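Local coordinates for SAG family member (Sag19) (Eimeria tenella, PDB 6ZZB), which is of unknown function but is a major surface antigen of the parasite, with a fold related to the CAP proteins, at residues A[146-151]-A[174-179]; A[180-185]-A[208-213]. One frame throughout, in Å; residues are numbered along the deposited sequence.

Overall arrangement
Both contacts use helix 175-183, which lies between helix 138-155 and strand 203-211. Contact 1, made by its first turns, is a partly buried helix-helix crossing, whereas contact 2, made by its last turn and the residues just beyond, is fully buried and nearer the centre of the chain. Their centres are 12 Å apart, and V180 links them through CG2, which packs 3.7 Å from G149 CA. The chemistry changes along the helix. Contact 1 is small, with backbone close to backbone and asparagine amides beside it; contact 2 is aromatic and aliphatic, with a water bridge at one side, and joins the helix to strand 203-211, which a disulfide ties to strand 190-196.

Contact 1 (A[146-151]-A[174-179]); sequences YTAGLD and NVNASN
G149 and A177 mark the point where helix 138-155 crosses helix 175-183 almost at a right angle. The short axes run at 98° to one another and approach to 7.1 Å, with the CA atoms of G149 and A177 only 3.8 Å apart. Having no side chain, G149 lets the helices come this close, the familiar role of glycine at a helix crossing, and its CA lies against the other backbone. One CA-H of G149 points at N176 O in a CH...O contact of 3.4 Å, and the same CA is 3.5 Å from A177 N.

Beside this point A148 offers a methyl and N176 its CB and amide. N176 lays its CB over the G149 backbone, 3.5 Å from G149 N. With its CG beside the backbone N and anti to the carbonyl carbon (chi1 -56°), the amide is carried past A148, and A148 CB lies 3.8 Å from N176 OD1. The other branch of the amide, ND2, is hydrogen-bonded to T145 OG1, one turn before G149 on the same helix, and N179 ND2 reaches the same hydroxyl. N179 OD1 in turn accepts from V127 N, so this side chain ties the helix to strand 126-131 as well.

N174 is the N-cap of helix 175-183. Its OD1 accepts a fairly straight bond from A177 N (2.9 Å, 160°), the donor tilted slightly out of the carbonyl plane. The cap thus satisfies the N-H that sits right beside G149.

No hydrogen bond passes directly between the two segments. The closeness rests on van der Waals fit and the CH...O contact, while the amide bonds to T145 and the N-cap probably fix how the first turn of helix 175-183 sits in the crossing.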
# COMPACT_ATOMS: atom_id res chain seq x y z
N TYR A 146 4.05 -3.19 -8.80
CA TYR A 146 5.27 -3.95 -8.53
C TYR A 146 6.27 -3.68 -9.66
O TYR A 146 7.44 -3.34 -9.38
CB TYR A 146 4.96 -5.44 -8.40
CG TYR A 146 6.18 -6.27 -8.16
CD1 TYR A 146 6.67 -6.49 -6.88
CD2 TYR A 146 6.89 -6.79 -9.22
CE1 TYR A 146 7.80 -7.25 -6.65
CE2 TYR A 146 8.04 -7.54 -9.01
CZ TYR A 146 8.50 -7.76 -7.73
OH TYR A 146 9.64 -8.50 -7.53
N THR A 147 5.84 -3.85 -10.90
CA THR A 147 6.77 -3.72 -12.05
C THR A 147 7.29 -2.28 -12.05
O THR A 147 8.53 -2.07 -12.14
CB THR A 147 6.05 -4.09 -13.33
OG1 THR A 147 5.76 -5.49 -13.21
CG2 THR A 147 6.90 -3.79 -14.56
N ALA A 148 6.41 -1.30 -12.00
CA ALA A 148 6.79 0.12 -12.06
C ALA A 148 7.67 0.47 -10.85
O ALA A 148 8.65 1.23 -11.01
CB ALA A 148 5.59 1.02 -12.15
N GLY A 149 7.35 -0.02 -9.67
CA GLY A 149 8.08 0.35 -8.45
C GLY A 149 9.45 -0.29 -8.43
O GLY A 149 10.40 0.41 -8.04
N LEU A 150 9.57 -1.56 -8.83
CA LEU A 150 10.88 -2.23 -8.87
C LEU A 150 11.74 -1.56 -9.95
O LEU A 150 12.94 -1.34 -9.70
CB LEU A 150 10.73 -3.73 -9.13
CG LEU A 150 12.03 -4.52 -8.96
CD1 LEU A 150 12.73 -4.20 -7.64
CD2 LEU A 150 11.77 -6.00 -9.07
N ASP A 151 11.16 -1.17 -11.09
CA ASP A 151 11.93 -0.44 -12.13
C ASP A 151 12.43 0.86 -11.52
O ASP A 151 13.58 1.24 -11.74
CB ASP A 151 11.08 -0.24 -13.36
CG ASP A 151 10.91 -1.50 -14.17
OD1 ASP A 151 11.67 -2.44 -13.97
OD2 ASP A 151 9.98 -1.48 -15.02
N ASN A 174 8.17 8.07 -4.86
CA ASN A 174 7.43 7.43 -5.96
C ASN A 174 6.49 6.40 -5.33
O ASN A 174 6.96 5.51 -4.62
CB ASN A 174 8.40 6.83 -6.98
CG ASN A 174 7.73 6.05 -8.08
OD1 ASN A 174 7.19 4.98 -7.84
ND2 ASN A 174 7.77 6.58 -9.30
N VAL A 175 5.19 6.53 -5.59
CA VAL A 175 4.19 5.70 -4.87
C VAL A 175 4.41 4.23 -5.23
O VAL A 175 4.28 3.35 -4.37
CB VAL A 175 2.77 6.19 -5.16
CG1 VAL A 175 1.75 5.29 -4.48
CG2 VAL A 175 2.56 7.61 -4.71
N ASN A 176 4.77 3.93 -6.48
CA ASN A 176 5.03 2.53 -6.86
C ASN A 176 6.22 1.99 -6.08
O ASN A 176 6.20 0.83 -5.66
CB ASN A 176 5.20 2.38 -8.38
CG ASN A 176 4.02 2.90 -9.16
OD1 ASN A 176 4.17 3.79 -10.04
ND2 ASN A 176 2.87 2.37 -8.90
N ALA A 177 7.32 2.74 -6.00
CA ALA A 177 8.50 2.28 -5.25
C ALA A 177 8.16 2.05 -3.77
O ALA A 177 8.59 1.04 -3.22
CB ALA A 177 9.63 3.27 -5.39
N SER A 178 7.41 2.97 -3.18
CA SER A 178 6.92 2.80 -1.79
C SER A 178 6.10 1.52 -1.70
O SER A 178 6.29 0.70 -0.82
CB SER A 178 6.17 4.01 -1.38
OG SER A 178 5.63 3.85 -0.07
N ASN A 179 5.20 1.31 -2.65
CA ASN A 179 4.34 0.11 -2.65
C ASN A 179 5.19 -1.15 -2.68
O ASN A 179 4.88 -2.09 -1.93
CB ASN A 179 3.37 0.13 -3.82
CG ASN A 179 2.26 1.15 -3.70
OD1 ASN A 179 2.03 1.71 -2.62
ND2 ASN A 179 1.54 1.41 -4.80

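Contact 2 (A[180-185]-A[208-213]); sequences VAFLLS and CYFIDP
The F210 ring carries F182 on one face: F182 CB stands over it in a CH-pi contact, 4.1 Å from the ring centroid and 29° off the normal, nearest to CD1. On that same face, but displaced toward the CD2-CE2 rim, lies the carbonyl oxygen F182 O, 3.8 Å above the plane. L183 CD2 comes obliquely to F210 CZ at 4.0 Å. The F182 and F210 rings lie obliquely, planes at 34° and centroids 6.0 Å apart. At the edge of the F182 ring, near its plane, P213 CA approaches CE1 to 4.3 Å, and P213 CB lies beside it.

F182 CG is anti to its carbonyl carbon (chi1 -78°), which sends the ring on past F210 toward P213 and leaves the CB facing the F210 ring. L183 starts out pointing away from the strand, yet its CD2 branch bends back to F210; L126 of the neighbouring strand touches both L183 and F210.

A water bridges the two segments beside the rings, bonding to S185 OG at 2.8 Å and donating to D212 O at 2.8 Å. It joins the turn after the helix to D212, whose peptide bond with I211 is cis.

The contact seats the last turn of helix 175-183 on the end of strand 203-211, whose C208 is disulfide-bonded to C193 of the adjacent strand. No hydrogen bond runs directly between the segments; the join is made of apolar and CH-pi contacts, and one water. F182 O, over the F210 face, gains nothing polar from the pi cloud; its hydrogen bond to S188 OG meets the polar need of this oxygen.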
# COMPACT_ATOMS: atom_id res chain seq x y z
N VAL A 180 6.25 -1.19 -3.48
CA VAL A 180 7.11 -2.39 -3.54
C VAL A 180 7.83 -2.59 -2.21
O VAL A 180 7.99 -3.75 -1.80
CB VAL A 180 8.12 -2.25 -4.70
CG1 VAL A 180 9.24 -3.26 -4.60
CG2 VAL A 180 7.38 -2.34 -5.99
N ALA A 181 8.26 -1.53 -1.56
CA ALA A 181 8.91 -1.66 -0.23
C ALA A 181 7.96 -2.35 0.74
O ALA A 181 8.40 -3.26 1.43
CB ALA A 181 9.37 -0.31 0.24
N PHE A 182 6.69 -1.99 0.74
CA PHE A 182 5.73 -2.65 1.66
C PHE A 182 5.49 -4.08 1.21
O PHE A 182 5.48 -5.00 2.05
CB PHE A 182 4.41 -1.90 1.72
CG PHE A 182 4.45 -0.68 2.57
CD1 PHE A 182 4.19 -0.76 3.93
CD2 PHE A 182 4.78 0.55 2.04
CE1 PHE A 182 4.23 0.36 4.72
CE2 PHE A 182 4.84 1.68 2.84
CZ PHE A 182 4.60 1.58 4.20
N LEU A 183 5.30 -4.30 -0.07
CA LEU A 183 5.00 -5.64 -0.60
C LEU A 183 6.12 -6.61 -0.24
O LEU A 183 5.83 -7.80 0.02
CB LEU A 183 4.85 -5.62 -2.12
CG LEU A 183 3.54 -5.03 -2.63
CD1 LEU A 183 3.65 -4.68 -4.10
CD2 LEU A 183 2.40 -6.00 -2.40
N LEU A 184 7.36 -6.16 -0.32
CA LEU A 184 8.56 -7.03 -0.17
C LEU A 184 9.22 -6.83 1.18
O LEU A 184 10.40 -7.25 1.34
CB LEU A 184 9.53 -6.72 -1.30
CG LEU A 184 9.01 -7.03 -2.69
CD1 LEU A 184 10.13 -6.81 -3.70
CD2 LEU A 184 8.49 -8.44 -2.82
N SER A 185 8.55 -6.23 2.14
CA SER A 185 9.13 -5.95 3.48
C SER A 185 9.24 -7.26 4.28
O SER A 185 8.25 -8.01 4.37
CB SER A 185 8.30 -4.96 4.21
OG SER A 185 8.77 -4.80 5.54
N CYS A 208 -3.72 -1.09 1.10
CA CYS A 208 -3.37 -2.30 1.86
C CYS A 208 -2.47 -1.91 3.02
O CYS A 208 -1.40 -1.31 2.81
CB CYS A 208 -2.66 -3.32 1.00
SG CYS A 208 -3.58 -3.99 -0.39
N TYR A 209 -2.88 -2.28 4.23
CA TYR A 209 -2.13 -2.03 5.46
C TYR A 209 -1.37 -3.29 5.83
O TYR A 209 -1.99 -4.35 5.97
CB TYR A 209 -3.05 -1.62 6.61
CG TYR A 209 -2.25 -1.20 7.81
CD1 TYR A 209 -1.68 0.05 7.84
CD2 TYR A 209 -2.00 -2.04 8.89
CE1 TYR A 209 -0.86 0.45 8.87
CE2 TYR A 209 -1.23 -1.63 9.95
CZ TYR A 209 -0.68 -0.37 9.96
OH TYR A 209 0.08 0.07 11.00
N PHE A 210 -0.06 -3.16 5.99
CA PHE A 210 0.83 -4.26 6.37
C PHE A 210 1.20 -4.11 7.85
O PHE A 210 1.56 -3.04 8.30
CB PHE A 210 2.09 -4.23 5.51
CG PHE A 210 1.81 -4.46 4.05
CD1 PHE A 210 1.35 -3.43 3.23
CD2 PHE A 210 2.00 -5.71 3.46
CE1 PHE A 210 1.08 -3.64 1.89
CE2 PHE A 210 1.74 -5.91 2.11
CZ PHE A 210 1.28 -4.88 1.32
N ILE A 211 1.12 -5.23 8.57
CA ILE A 211 1.60 -5.34 9.97
C ILE A 211 2.87 -6.17 9.89
O ILE A 211 2.79 -7.30 9.41
CB ILE A 211 0.53 -5.99 10.86
CG1 ILE A 211 -0.80 -5.25 10.78
CG2 ILE A 211 1.05 -6.11 12.30
CD1 ILE A 211 -1.87 -5.84 11.68
N ASP A 212 4.03 -5.61 10.30
CA ASP A 212 4.26 -4.29 10.85
C ASP A 212 4.58 -3.33 9.72
O ASP A 212 5.18 -3.74 8.74
CB ASP A 212 5.47 -4.33 11.79
CG ASP A 212 5.19 -5.14 13.04
OD1 ASP A 212 4.13 -4.93 13.64
OD2 ASP A 212 6.08 -5.93 13.40
N PRO A 213 4.17 -2.06 9.81
CA PRO A 213 4.43 -1.10 8.75
C PRO A 213 5.90 -0.69 8.65
O PRO A 213 6.55 -0.49 9.68
CB PRO A 213 3.57 0.11 9.12
CG PRO A 213 3.44 0.02 10.63
CD PRO A 213 3.39 -1.47 10.91
O HOH W 1 6.35 -3.55 6.19